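Long-range contacts in beta-ketoacyl synthase (Burkholderia phymatum, PDB 4EWG), which probably works as a 3-oxoacyl-[acyl-carrier-protein] synthase, joining an acyl chain to a carrier-bound malonyl unit as beta-ketoacyl-ACP synthases do: residues K6-T11 against E180-G185; I175-E180 against F264-D269; H258-G263 against I407-R412; R283-A288 against M393-A398. One frame throughout, in Å; residues are numbered along the deposited sequence.

In the fold
All four contacts gather on one large mixed sheet. Interactions 1 and 2 both pack helix 170-183 on it, against the neighbouring strands 8-16 and 259-268; their segments overlap at Glu180, which makes contact only in interaction 2, and both reach the second subunit. Interactions 2 and 3 use successive parts of strand 259-268, the first through side chains under a helix, the second through main-chain hydrogen bonds to strand 402-409. Interaction 4 sets helix 278-291, which follows strand 259-268, against strand 391-398. Interactions 2 and 4 are buried throughout and hold by aromatic and methionine packing. Interaction 1 keeps an exposed lysine at its edge, while interaction 3 has partly exposed residues near the C terminus and touches interaction 1 through the Arg7-Glu260 salt bridge.

Interaction 1. Residues K6-T11 against E180-G185; sequences KRVVIT and ENIAMG
Lys6, just ahead of strand 8-16, passes Ala183 in the last turn of helix 170-183, their CA atoms 4.3 Å apart. Lys6 N donates to Ala183 O over 2.8 Å in a nearly straight bond (168° at the hydrogen), arriving in the carbonyl plane on a lone pair. In the opposite sense, Ala183 CA turns its C-H to Lys6 O at 3.3 Å. Two residues on, Gly185 closes the helix with a positive phi of 85° in a Schellman motif, its N hydrogen-bonded back to Ile182 O. Lys6 lays its CB and CG beside the carbonyl oxygens of Ile182 and Ala183, then bends at chi2 and carries its ammonium away from the helix. Val8 points toward the helix. With CG1 opposite the backbone N (chi1 -172°), both methyls face Ile182: CG2 is 3.7 Å from Ile182 CG2, CG1 4.0 Å from Ile182 CD1. Val8 CG2 also comes within 4.2 Å of Ala183 CB. Ile182 further touches Leu244 and Glu246 of strand 238-246, which adjoins strand 8-16. The chemistry is thus divided: buried methyl packing fastens the helix to the sheet, and the backbone N-H of an exposed lysine supplies a donor to a carbonyl at the helix end.

Interaction 2. Residues I175-E180 against F264-D269; sequences IGYAYE and FGCNSD
Gly176 and Tyr177 of helix 170-183 pack against Phe264 of strand 259-268 in a fully buried helix-on-sheet contact of the layered alpha/beta thiolase fold. The axes of helix 175-180 and strand 264-268 come within 8.8 Å, and no hydrogen bond joins the segments. Phe264 supplies nearly half of the buried surface. Its CG stands opposite the backbone N (chi1 173°), which sends the ring up to the helix, where Gly176 CA sits over the middle of one face, 3.4 Å from the ring centroid and only 4° off the normal. This CH-pi contact uses the bare glycine backbone to bring helix and ring close together. Tyr177 turns a face to the edge of Phe264 in an offset edge-to-face pair, planes at 88° and centroids 5.6 Å apart. Glu180 comes to another part of the Phe264 edge, its OE2 near the ring plane and 3.5 Å from CD2, while OE1 forms a salt bridge with Arg160 of the second subunit. At the root of the side chain, Tyr179 CD2 lies 3.9 Å from Phe264 CB. The Tyr177 hydroxyl is hydrogen-bonded to the Ile161 carbonyl of the second subunit, and farther along the strand Cys266 SG approaches that same OH to 3.7 Å.

Interaction 3. Residues H258-G263 against I407-R412; sequences HAEIVG and IFRRVR
Val262 and Gly263 together face Ile407 in a beta bulge, the irregular point of the antiparallel pairing between strands 259-268 and 402-409. Ile407 O accepts Val262 N at 2.9 Å and, weakly, Gly263 N at 3.4 Å; Ile407 N returns a hydrogen bond to Gly263 O. Before the bulge, Glu260 and Arg409 form a regular hydrogen-bonded pair, with Arg409 N only 2.7 Å from Glu260 O and close to straight at 174°. Their side chains run alongside each other, carboxylate and guanidinium planes 10° apart, but Glu260 OE1 makes its salt bridge with Arg7; Arg409 meets it with CD, at 3.9 Å, its charged NH1 standing 4.9 Å off. On the other face of the sheet, Ile261 CG1 lies in the plane of the Phe408 ring at its edge, 3.9 Å from CE1, in the non-hydrogen-bonded pair. Val262 holds CG2 between its own backbone N and carbonyl carbon, which presses that methyl to 3.4 Å from Ile407 CG2, a tight contact. Beyond the paired strands, a water donates to His258 O and accepts from Val411 N, bridging the two segments. The psi of Val262, -18°, is close to helical, as expected for the first residue of a classic bulge.

Interaction 4. Residues R283-A288 against M393-A398; sequences RAMQLA and MSNNFA
Met285 of helix 278-291 and Met393 of strand 391-398 have the most surface buried here, with Phe397 next. Met285 CG lies opposite the carbonyl carbon (chi1 -56°), and the extended chain beyond it carries the thioether toward the strand, its side chain crossing those of Asn395 and Phe397 at about a right angle. Its methyl CE ends at the edge of the Phe397 ring, near the ring plane and 3.8 Å from CZ. On the way, SD passes 3.7 Å from Asn395 ND2 and CE comes to 3.6 Å from the same nitrogen, so the amide nitrogen flanks both the sulfur and the methyl. Asn395 OD1, in turn, is hydrogen-bonded to Ser405 OG on strand 402-409. Met393 answers from the strand: its chain bends at the thioether (chi3 -85°), and CE reaches 3.8 Å from Met285 O and 4.3 Å from Ala288 CB, while SD lies 4.2 Å from Met285 CB. No hydrogen bond crosses the contact, which rests on flexible sulfur-bearing chains spanning the 10.1 Å between the segment axes. The helix lies over the mixed sheet of the thiolase-like fold, with Ala284 and Ala288 touching strand 402-409; helix 310-324 adds Thr320 and Thr323 against Met285, Phe324 against Met393 and Glu316 against Phe397.

Interaction 1. Residues K6-T11 against E180-G185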
loop_
_atom_site.group_PDB
_atom_site.type_symbol
_atom_site.label_atom_id
_atom_site.label_comp_id
_atom_site.label_asym_id
_atom_site.label_seq_id
_atom_site.Cartn_x
_atom_site.Cartn_y
_atom_site.Cartn_z
ATOM N N LYS A 6 7.398 5.661 22.151
ATOM C CA LYS A 6 8.675 4.925 22.154
ATOM C C LYS A 6 9.646 5.512 21.149
ATOM O O LYS A 6 9.249 6.025 20.100
ATOM C CB LYS A 6 8.469 3.472 21.808
ATOM C CG LYS A 6 7.390 2.778 22.612
ATOM C CD LYS A 6 7.809 2.520 24.036
ATOM C CE LYS A 6 6.641 1.948 24.810
ATOM N NZ LYS A 6 7.117 1.578 26.166
ATOM N N ARG A 7 10.925 5.455 21.488
ATOM C CA ARG A 7 11.946 5.869 20.584
ATOM C C ARG A 7 12.226 4.697 19.680
ATOM O O ARG A 7 11.944 3.544 20.035
ATOM C CB ARG A 7 13.188 6.313 21.347
ATOM C CG ARG A 7 12.918 7.525 22.248
ATOM C CD ARG A 7 14.083 7.882 23.151
ATOM N NE ARG A 7 15.297 8.181 22.394
ATOM C CZ ARG A 7 16.440 8.571 22.944
ATOM N NH1 ARG A 7 16.534 8.703 24.270
ATOM N NH2 ARG A 7 17.480 8.851 22.184
ATOM N N VAL A 8 12.775 4.998 18.507
ATOM C CA VAL A 8 12.960 4.009 17.482
ATOM C C VAL A 8 14.344 4.132 16.843
ATOM O O VAL A 8 14.731 5.216 16.391
ATOM C CB VAL A 8 11.881 4.146 16.430
ATOM C CG1 VAL A 8 11.966 2.980 15.445
ATOM C CG2 VAL A 8 10.508 4.200 17.136
ATOM N N VAL A 9 15.064 3.009 16.816
ATOM C CA VAL A 9 16.412 2.962 16.301
ATOM C C VAL A 9 16.510 1.903 15.201
ATOM O O VAL A 9 15.656 1.040 15.056
ATOM C CB VAL A 9 17.464 2.642 17.420
ATOM C CG1 VAL A 9 17.498 3.735 18.466
ATOM C CG2 VAL A 9 17.216 1.255 18.060
ATOM N N ILE A 10 17.566 1.996 14.436
ATOM C CA ILE A 10 17.817 1.121 13.323
ATOM C C ILE A 10 18.964 0.219 13.693
ATOM O O ILE A 10 20.074 0.683 13.857
ATOM C CB ILE A 10 18.220 1.931 12.069
ATOM C CG1 ILE A 10 17.028 2.743 11.567
ATOM C CG2 ILE A 10 18.718 1.012 10.961
ATOM C CD1 ILE A 10 17.431 3.966 10.799
ATOM N N THR A 11 18.697 -1.071 13.791
ATOM C CA THR A 11 19.725 -2.046 14.272
ATOM C C THR A 11 20.162 -3.023 13.180
ATOM O O THR A 11 21.045 -3.843 13.406
ATOM C CB THR A 11 19.162 -2.836 15.446
ATOM O OG1 THR A 11 17.887 -3.363 15.058
ATOM C CG2 THR A 11 18.923 -1.926 16.626
ATOM N N GLU A 180 6.425 4.995 12.869
ATOM C CA GLU A 180 5.312 5.451 13.668
ATOM C C GLU A 180 4.619 4.264 14.363
ATOM O O GLU A 180 4.128 4.394 15.463
ATOM C CB GLU A 180 4.338 6.236 12.802
ATOM C CG GLU A 180 4.894 7.596 12.386
ATOM C CD GLU A 180 4.037 8.321 11.377
ATOM O OE1 GLU A 180 3.230 7.660 10.683
ATOM O OE2 GLU A 180 4.229 9.559 11.207
ATOM N N ASN A 181 4.573 3.111 13.694
ATOM C CA ASN A 181 4.013 1.915 14.322
ATOM C C ASN A 181 4.780 1.520 15.592
ATOM O O ASN A 181 4.166 1.191 16.618
ATOM C CB ASN A 181 3.953 0.747 13.319
ATOM C CG ASN A 181 2.702 0.777 12.463
ATOM O OD1 ASN A 181 1.637 0.388 12.912
ATOM N ND2 ASN A 181 2.835 1.209 11.224
ATOM N N ILE A 182 6.111 1.592 15.549
ATOM C CA ILE A 182 6.932 1.256 16.751
ATOM C C ILE A 182 6.802 2.341 17.800
ATOM O O ILE A 182 6.566 2.058 18.963
ATOM C CB ILE A 182 8.416 1.051 16.397
ATOM C CG1 ILE A 182 8.548 -0.089 15.370
ATOM C CG2 ILE A 182 9.252 0.783 17.657
ATOM C CD1 ILE A 182 9.967 -0.399 14.931
ATOM N N ALA A 183 6.910 3.590 17.386
ATOM C CA ALA A 183 6.759 4.722 18.308
ATOM C C ALA A 183 5.458 4.644 19.091
ATOM O O ALA A 183 5.406 4.964 20.301
ATOM C CB ALA A 183 6.811 6.045 17.546
ATOM N N MET A 184 4.414 4.241 18.389
ATOM C CA MET A 184 3.059 4.186 18.900
ATOM C C MET A 184 2.803 2.888 19.701
ATOM O O MET A 184 1.764 2.724 20.288
ATOM C CB MET A 184 2.120 4.318 17.691
ATOM C CG MET A 184 0.665 4.591 17.940
ATOM S SD MET A 184 -0.312 4.800 16.375
ATOM C CE MET A 184 -1.700 3.720 16.767
ATOM N N GLY A 185 3.780 1.985 19.742
ATOM C CA GLY A 185 3.688 0.774 20.556
ATOM C C GLY A 185 2.971 -0.394 19.928
ATOM O O GLY A 185 2.682 -1.357 20.602
#

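Interaction 2. Residues I175-E180 against F264-D269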
loop_
_atom_site.group_PDB
_atom_site.type_symbol
_atom_site.label_atom_id
_atom_site.label_comp_id
_atom_site.label_asym_id
_atom_site.label_seq_id
_atom_site.Cartn_x
_atom_site.Cartn_y
_atom_site.Cartn_z
ATOM N N ILE A 175 9.638 3.155 5.770
ATOM C CA ILE A 175 10.461 3.509 6.917
ATOM C C ILE A 175 9.647 4.385 7.855
ATOM O O ILE A 175 9.566 4.099 9.062
ATOM C CB ILE A 175 11.838 4.169 6.495
ATOM C CG1 ILE A 175 12.685 3.128 5.759
ATOM C CG2 ILE A 175 12.628 4.758 7.698
ATOM C CD1 ILE A 175 13.863 3.661 4.978
ATOM N N GLY A 176 8.980 5.392 7.294
ATOM C CA GLY A 176 8.222 6.340 8.100
ATOM C C GLY A 176 7.061 5.719 8.840
ATOM O O GLY A 176 6.861 5.945 10.030
ATOM N N TYR A 177 6.248 4.968 8.127
ATOM C CA TYR A 177 5.084 4.382 8.742
ATOM C C TYR A 177 5.476 3.228 9.698
ATOM O O TYR A 177 4.868 3.064 10.735
ATOM C CB TYR A 177 4.063 3.901 7.669
ATOM C CG TYR A 177 3.393 5.010 6.824
ATOM C CD1 TYR A 177 3.159 6.280 7.344
ATOM C CD2 TYR A 177 2.970 4.755 5.529
ATOM C CE1 TYR A 177 2.529 7.257 6.597
ATOM C CE2 TYR A 177 2.352 5.717 4.766
ATOM C CZ TYR A 177 2.116 6.969 5.297
ATOM O OH TYR A 177 1.504 7.947 4.519
ATOM N N ALA A 178 6.524 2.484 9.375
ATOM C CA ALA A 178 7.056 1.463 10.332
ATOM C C ALA A 178 7.520 2.170 11.614
ATOM O O ALA A 178 7.233 1.743 12.737
ATOM C CB ALA A 178 8.186 0.636 9.706
ATOM N N TYR A 179 8.192 3.282 11.425
ATOM C CA TYR A 179 8.650 4.111 12.553
ATOM C C TYR A 179 7.500 4.541 13.465
ATOM O O TYR A 179 7.585 4.481 14.691
ATOM C CB TYR A 179 9.410 5.329 11.994
ATOM C CG TYR A 179 9.497 6.525 12.879
ATOM C CD1 TYR A 179 10.197 6.485 14.080
ATOM C CD2 TYR A 179 8.909 7.718 12.509
ATOM C CE1 TYR A 179 10.296 7.611 14.896
ATOM C CE2 TYR A 179 8.997 8.859 13.318
ATOM C CZ TYR A 179 9.685 8.794 14.506
ATOM O OH TYR A 179 9.781 9.937 15.290
ATOM N N GLU A 180 6.425 4.995 12.869
ATOM C CA GLU A 180 5.312 5.451 13.668
ATOM C C GLU A 180 4.619 4.264 14.363
ATOM O O GLU A 180 4.128 4.394 15.463
ATOM C CB GLU A 180 4.338 6.236 12.802
ATOM C CG GLU A 180 4.894 7.596 12.386
ATOM C CD GLU A 180 4.037 8.321 11.377
ATOM O OE1 GLU A 180 3.230 7.660 10.683
ATOM O OE2 GLU A 180 4.229 9.559 11.207
ATOM N N PHE A 264 9.567 12.149 10.817
ATOM C CA PHE A 264 9.032 11.745 9.542
ATOM C C PHE A 264 7.938 12.695 9.141
ATOM O O PHE A 264 7.024 12.926 9.909
ATOM C CB PHE A 264 8.489 10.320 9.638
ATOM C CG PHE A 264 7.757 9.861 8.421
ATOM C CD1 PHE A 264 8.376 9.851 7.186
ATOM C CD2 PHE A 264 6.446 9.384 8.518
ATOM C CE1 PHE A 264 7.704 9.407 6.061
ATOM C CE2 PHE A 264 5.785 8.913 7.398
ATOM C CZ PHE A 264 6.407 8.941 6.164
ATOM N N GLY A 265 8.042 13.253 7.948
ATOM C CA GLY A 265 7.007 14.144 7.407
ATOM C C GLY A 265 6.505 13.551 6.092
ATOM O O GLY A 265 7.296 13.047 5.289
ATOM N N CYS A 266 5.190 13.561 5.915
ATOM C CA CYS A 266 4.586 13.042 4.747
ATOM C C CYS A 266 3.357 13.818 4.382
ATOM O O CYS A 266 2.441 13.982 5.205
ATOM C CB CYS A 266 4.234 11.574 4.958
ATOM S SG CYS A 266 3.543 10.813 3.482
ATOM N N ASN A 267 3.335 14.300 3.146
ATOM C CA ASN A 267 2.204 15.032 2.605
ATOM C C ASN A 267 2.095 14.846 1.092
ATOM O O ASN A 267 2.801 14.032 0.525
ATOM C CB ASN A 267 2.271 16.531 2.991
ATOM C CG ASN A 267 3.348 17.294 2.252
ATOM O OD1 ASN A 267 4.203 16.711 1.587
ATOM N ND2 ASN A 267 3.304 18.613 2.357
ATOM N N SER A 268 1.166 15.561 0.467
ATOM C CA SER A 268 1.128 15.644 -0.996
ATOM C C SER A 268 0.848 17.048 -1.522
ATOM O O SER A 268 0.291 17.911 -0.825
ATOM C CB SER A 268 0.156 14.648 -1.605
ATOM O OG SER A 268 -0.919 14.466 -0.752
ATOM N N ASP A 269 1.256 17.256 -2.770
ATOM C CA ASP A 269 1.092 18.540 -3.442
ATOM C C ASP A 269 -0.369 18.875 -3.738
ATOM O O ASP A 269 -0.716 20.036 -3.829
ATOM C CB ASP A 269 1.853 18.563 -4.769
ATOM C CG ASP A 269 3.378 18.413 -4.611
ATOM O OD1 ASP A 269 3.907 18.679 -3.499
ATOM O OD2 ASP A 269 4.039 18.054 -5.638
#

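Interaction 3. Residues H258-G263 against I407-R412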
loop_
_atom_site.group_PDB
_atom_site.type_symbol
_atom_site.label_atom_id
_atom_site.label_comp_id
_atom_site.label_asym_id
_atom_site.label_seq_id
_atom_site.Cartn_x
_atom_site.Cartn_y
_atom_site.Cartn_z
ATOM N N HIS A 258 22.632 1.668 14.652
ATOM C CA HIS A 258 23.201 2.409 13.512
ATOM C C HIS A 258 22.812 3.859 13.518
ATOM O O HIS A 258 23.577 4.712 13.108
ATOM C CB HIS A 258 22.774 1.779 12.178
ATOM C CG HIS A 258 23.367 0.399 11.929
ATOM N ND1 HIS A 258 24.698 0.187 11.813
ATOM C CD2 HIS A 258 22.762 -0.837 11.774
ATOM C CE1 HIS A 258 24.931 -1.108 11.622
ATOM N NE2 HIS A 258 23.743 -1.746 11.603
ATOM N N ALA A 259 21.593 4.136 13.947
ATOM C CA ALA A 259 21.035 5.504 13.981
ATOM C C ALA A 259 19.720 5.454 14.714
ATOM O O ALA A 259 19.209 4.370 15.019
ATOM C CB ALA A 259 20.826 6.052 12.576
ATOM N N GLU A 260 19.182 6.631 15.023
ATOM C CA GLU A 260 17.840 6.755 15.581
ATOM C C GLU A 260 17.019 7.555 14.585
ATOM O O GLU A 260 17.519 8.514 13.997
ATOM C CB GLU A 260 17.861 7.471 16.945
ATOM C CG GLU A 260 16.484 7.798 17.493
ATOM C CD GLU A 260 16.499 8.370 18.908
ATOM O OE1 GLU A 260 17.560 8.846 19.380
ATOM O OE2 GLU A 260 15.439 8.347 19.547
ATOM N N ILE A 261 15.763 7.167 14.405
ATOM C CA ILE A 261 14.857 7.913 13.544
ATOM C C ILE A 261 14.150 8.874 14.424
ATOM O O ILE A 261 13.526 8.445 15.429
ATOM C CB ILE A 261 13.785 7.031 12.898
ATOM C CG1 ILE A 261 14.417 5.863 12.159
ATOM C CG2 ILE A 261 12.905 7.867 11.952
ATOM C CD1 ILE A 261 13.364 4.897 11.625
ATOM N N VAL A 262 14.247 10.166 14.097
ATOM C CA VAL A 262 13.691 11.199 14.980
ATOM C C VAL A 262 12.558 12.005 14.368
ATOM O O VAL A 262 11.788 12.622 15.096
ATOM C CB VAL A 262 14.788 12.143 15.547
ATOM C CG1 VAL A 262 15.651 11.398 16.596
ATOM C CG2 VAL A 262 15.668 12.726 14.446
ATOM N N GLY A 263 12.406 11.979 13.044
ATOM C CA GLY A 263 11.272 12.633 12.409
ATOM C C GLY A 263 10.857 12.062 11.086
ATOM O O GLY A 263 11.677 11.542 10.306
ATOM N N ILE A 407 14.212 12.174 9.016
ATOM C CA ILE A 407 15.336 12.667 9.781
ATOM C C ILE A 407 15.949 11.562 10.678
ATOM O O ILE A 407 15.256 10.956 11.528
ATOM C CB ILE A 407 14.948 13.887 10.659
ATOM C CG1 ILE A 407 14.434 15.037 9.773
ATOM C CG2 ILE A 407 16.163 14.357 11.470
ATOM C CD1 ILE A 407 13.860 16.238 10.518
ATOM N N PHE A 408 17.269 11.348 10.506
ATOM C CA PHE A 408 18.024 10.394 11.289
ATOM C C PHE A 408 18.996 11.126 12.245
ATOM O O PHE A 408 19.683 12.087 11.865
ATOM C CB PHE A 408 18.819 9.462 10.370
ATOM C CG PHE A 408 17.976 8.736 9.390
ATOM C CD1 PHE A 408 17.028 7.831 9.821
ATOM C CD2 PHE A 408 18.098 8.977 8.034
ATOM C CE1 PHE A 408 16.215 7.165 8.924
ATOM C CE2 PHE A 408 17.289 8.308 7.121
ATOM C CZ PHE A 408 16.347 7.399 7.569
ATOM N N ARG A 409 19.051 10.653 13.473
ATOM C CA ARG A 409 19.947 11.220 14.462
ATOM C C ARG A 409 21.218 10.376 14.561
ATOM O O ARG A 409 21.171 9.135 14.554
ATOM C CB ARG A 409 19.265 11.313 15.830
ATOM C CG ARG A 409 20.258 11.602 16.921
ATOM C CD ARG A 409 19.657 11.919 18.269
ATOM N NE ARG A 409 20.669 12.667 18.982
ATOM C CZ ARG A 409 20.458 13.314 20.115
ATOM N NH1 ARG A 409 19.276 13.263 20.722
ATOM N NH2 ARG A 409 21.444 13.995 20.661
ATOM N N ARG A 410 22.357 11.054 14.637
ATOM C CA ARG A 410 23.657 10.378 14.813
ATOM C C ARG A 410 23.629 9.591 16.087
ATOM O O ARG A 410 23.052 10.017 17.060
ATOM C CB ARG A 410 24.791 11.422 14.858
ATOM C CG ARG A 410 26.209 10.857 14.813
ATOM C CD ARG A 410 26.594 10.381 13.426
ATOM N NE ARG A 410 28.007 9.998 13.343
ATOM C CZ ARG A 410 29.027 10.820 13.049
ATOM N NH1 ARG A 410 28.846 12.121 12.785
ATOM N NH2 ARG A 410 30.262 10.338 13.014
ATOM N N VAL A 411 24.224 8.418 16.068
ATOM C CA VAL A 411 24.489 7.660 17.294
ATOM C C VAL A 411 25.985 7.422 17.270
ATOM O O VAL A 411 26.485 6.598 16.492
ATOM C CB VAL A 411 23.752 6.330 17.351
ATOM C CG1 VAL A 411 24.380 5.440 18.455
ATOM C CG2 VAL A 411 22.245 6.584 17.547
ATOM N N ARG A 412 26.682 8.199 18.090
ATOM C CA ARG A 412 28.120 8.240 18.095
ATOM C C ARG A 412 28.657 7.166 18.991
ATOM O O ARG A 412 29.818 6.767 18.795
ATOM C CB ARG A 412 28.605 9.594 18.594
ATOM C CG ARG A 412 28.219 10.742 17.693
ATOM C CD ARG A 412 28.678 12.060 18.281
ATOM N NE ARG A 412 28.239 13.192 17.483
ATOM C CZ ARG A 412 28.814 13.587 16.347
ATOM N NH1 ARG A 412 29.859 12.944 15.842
ATOM N NH2 ARG A 412 28.324 14.637 15.700
ATOM O OXT ARG A 412 27.947 6.694 19.890
HETATM O O HOH W 1 24.819 7.238 13.549
#

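Interaction 4. Residues R283-A288 against M393-A398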
loop_
_atom_site.group_PDB
_atom_site.type_symbol
_atom_site.label_atom_id
_atom_site.label_comp_id
_atom_site.label_asym_id
_atom_site.label_seq_id
_atom_site.Cartn_x
_atom_site.Cartn_y
_atom_site.Cartn_z
ATOM N N ARG A 283 7.053 21.868 2.748
ATOM C CA ARG A 283 6.180 21.605 3.921
ATOM C C ARG A 283 6.406 20.199 4.476
ATOM O O ARG A 283 6.392 19.989 5.699
ATOM C CB ARG A 283 4.713 21.844 3.536
ATOM C CG ARG A 283 3.680 21.673 4.646
ATOM C CD ARG A 283 3.837 22.685 5.771
ATOM N NE ARG A 283 3.029 22.313 6.938
ATOM C CZ ARG A 283 3.378 22.500 8.220
ATOM N NH1 ARG A 283 4.564 23.026 8.560
ATOM N NH2 ARG A 283 2.546 22.113 9.183
ATOM N N ALA A 284 6.663 19.236 3.594
ATOM C CA ALA A 284 7.004 17.892 4.028
ATOM C C ALA A 284 8.289 17.881 4.910
ATOM O O ALA A 284 8.335 17.211 5.956
ATOM C CB ALA A 284 7.155 16.976 2.824
ATOM N N MET A 285 9.308 18.630 4.486
ATOM C CA MET A 285 10.529 18.787 5.263
ATOM C C MET A 285 10.243 19.409 6.648
ATOM O O MET A 285 10.742 18.908 7.676
ATOM C CB MET A 285 11.541 19.649 4.491
ATOM C CG MET A 285 11.879 19.131 3.097
ATOM S SD MET A 285 13.090 20.164 2.254
ATOM C CE MET A 285 12.894 19.649 0.549
ATOM N N GLN A 286 9.433 20.475 6.669
ATOM C CA GLN A 286 8.972 21.152 7.910
ATOM C C GLN A 286 8.252 20.195 8.833
ATOM O O GLN A 286 8.465 20.198 10.032
ATOM C CB GLN A 286 7.913 22.256 7.591
ATOM C CG GLN A 286 8.342 23.669 7.246
ATOM C CD GLN A 286 7.170 24.482 6.592
ATOM O OE1 GLN A 286 6.116 24.745 7.245
ATOM N NE2 GLN A 286 7.335 24.851 5.281
ATOM N N LEU A 287 7.328 19.434 8.276
ATOM C CA LEU A 287 6.618 18.405 9.053
ATOM C C LEU A 287 7.599 17.462 9.751
ATOM O O LEU A 287 7.401 17.105 10.933
ATOM C CB LEU A 287 5.628 17.623 8.163
ATOM C CG LEU A 287 4.304 18.348 7.856
ATOM C CD1 LEU A 287 3.497 17.625 6.790
ATOM C CD2 LEU A 287 3.456 18.495 9.114
ATOM N N ALA A 288 8.679 17.083 9.059
ATOM C CA ALA A 288 9.670 16.181 9.667
ATOM C C ALA A 288 10.401 16.909 10.804
ATOM O O ALA A 288 10.592 16.356 11.897
ATOM C CB ALA A 288 10.671 15.703 8.630
ATOM N N MET A 393 19.007 14.450 6.898
ATOM C CA MET A 393 17.687 14.319 6.304
ATOM C C MET A 393 17.786 13.618 4.936
ATOM O O MET A 393 18.704 13.892 4.142
ATOM C CB MET A 393 17.041 15.698 6.149
ATOM C CG MET A 393 15.656 15.695 5.517
ATOM S SD MET A 393 14.929 17.361 5.385
ATOM C CE MET A 393 14.186 17.534 7.004
ATOM N N SER A 394 16.823 12.724 4.662
ATOM C CA SER A 394 16.726 12.102 3.342
ATOM C C SER A 394 15.316 12.303 2.817
ATOM O O SER A 394 14.342 11.922 3.473
ATOM C CB SER A 394 17.038 10.625 3.374
ATOM O OG SER A 394 16.969 10.071 2.055
ATOM N N ASN A 395 15.229 12.898 1.634
ATOM C CA ASN A 395 13.947 13.289 1.026
ATOM C C ASN A 395 13.634 12.498 -0.233
ATOM O O ASN A 395 14.531 11.995 -0.910
ATOM C CB ASN A 395 13.969 14.771 0.664
ATOM C CG ASN A 395 13.965 15.663 1.879
ATOM O OD1 ASN A 395 13.327 15.338 2.897
ATOM N ND2 ASN A 395 14.678 16.817 1.789
ATOM N N ASN A 396 12.351 12.350 -0.509
ATOM C CA ASN A 396 11.874 11.651 -1.712
ATOM C C ASN A 396 10.543 12.215 -2.094
ATOM O O ASN A 396 9.711 12.541 -1.230
ATOM C CB ASN A 396 11.724 10.137 -1.478
ATOM C CG ASN A 396 13.026 9.481 -1.097
ATOM O OD1 ASN A 396 13.861 9.119 -1.985
ATOM N ND2 ASN A 396 13.220 9.289 0.189
ATOM N N PHE A 397 10.347 12.335 -3.386
ATOM C CA PHE A 397 9.151 12.973 -3.936
ATOM C C PHE A 397 8.707 12.137 -5.074
ATOM O O PHE A 397 9.499 11.877 -5.953
ATOM C CB PHE A 397 9.479 14.398 -4.421
ATOM C CG PHE A 397 10.143 15.227 -3.386
ATOM C CD1 PHE A 397 9.414 15.753 -2.328
ATOM C CD2 PHE A 397 11.485 15.462 -3.431
ATOM C CE1 PHE A 397 10.022 16.515 -1.343
ATOM C CE2 PHE A 397 12.103 16.227 -2.444
ATOM C CZ PHE A 397 11.375 16.748 -1.411
ATOM N N ALA A 398 7.431 11.793 -5.111
ATOM C CA ALA A 398 6.963 10.718 -5.938
ATOM C C ALA A 398 5.755 11.097 -6.813
ATOM O O ALA A 398 5.141 12.155 -6.669
ATOM C CB ALA A 398 6.608 9.548 -5.043
#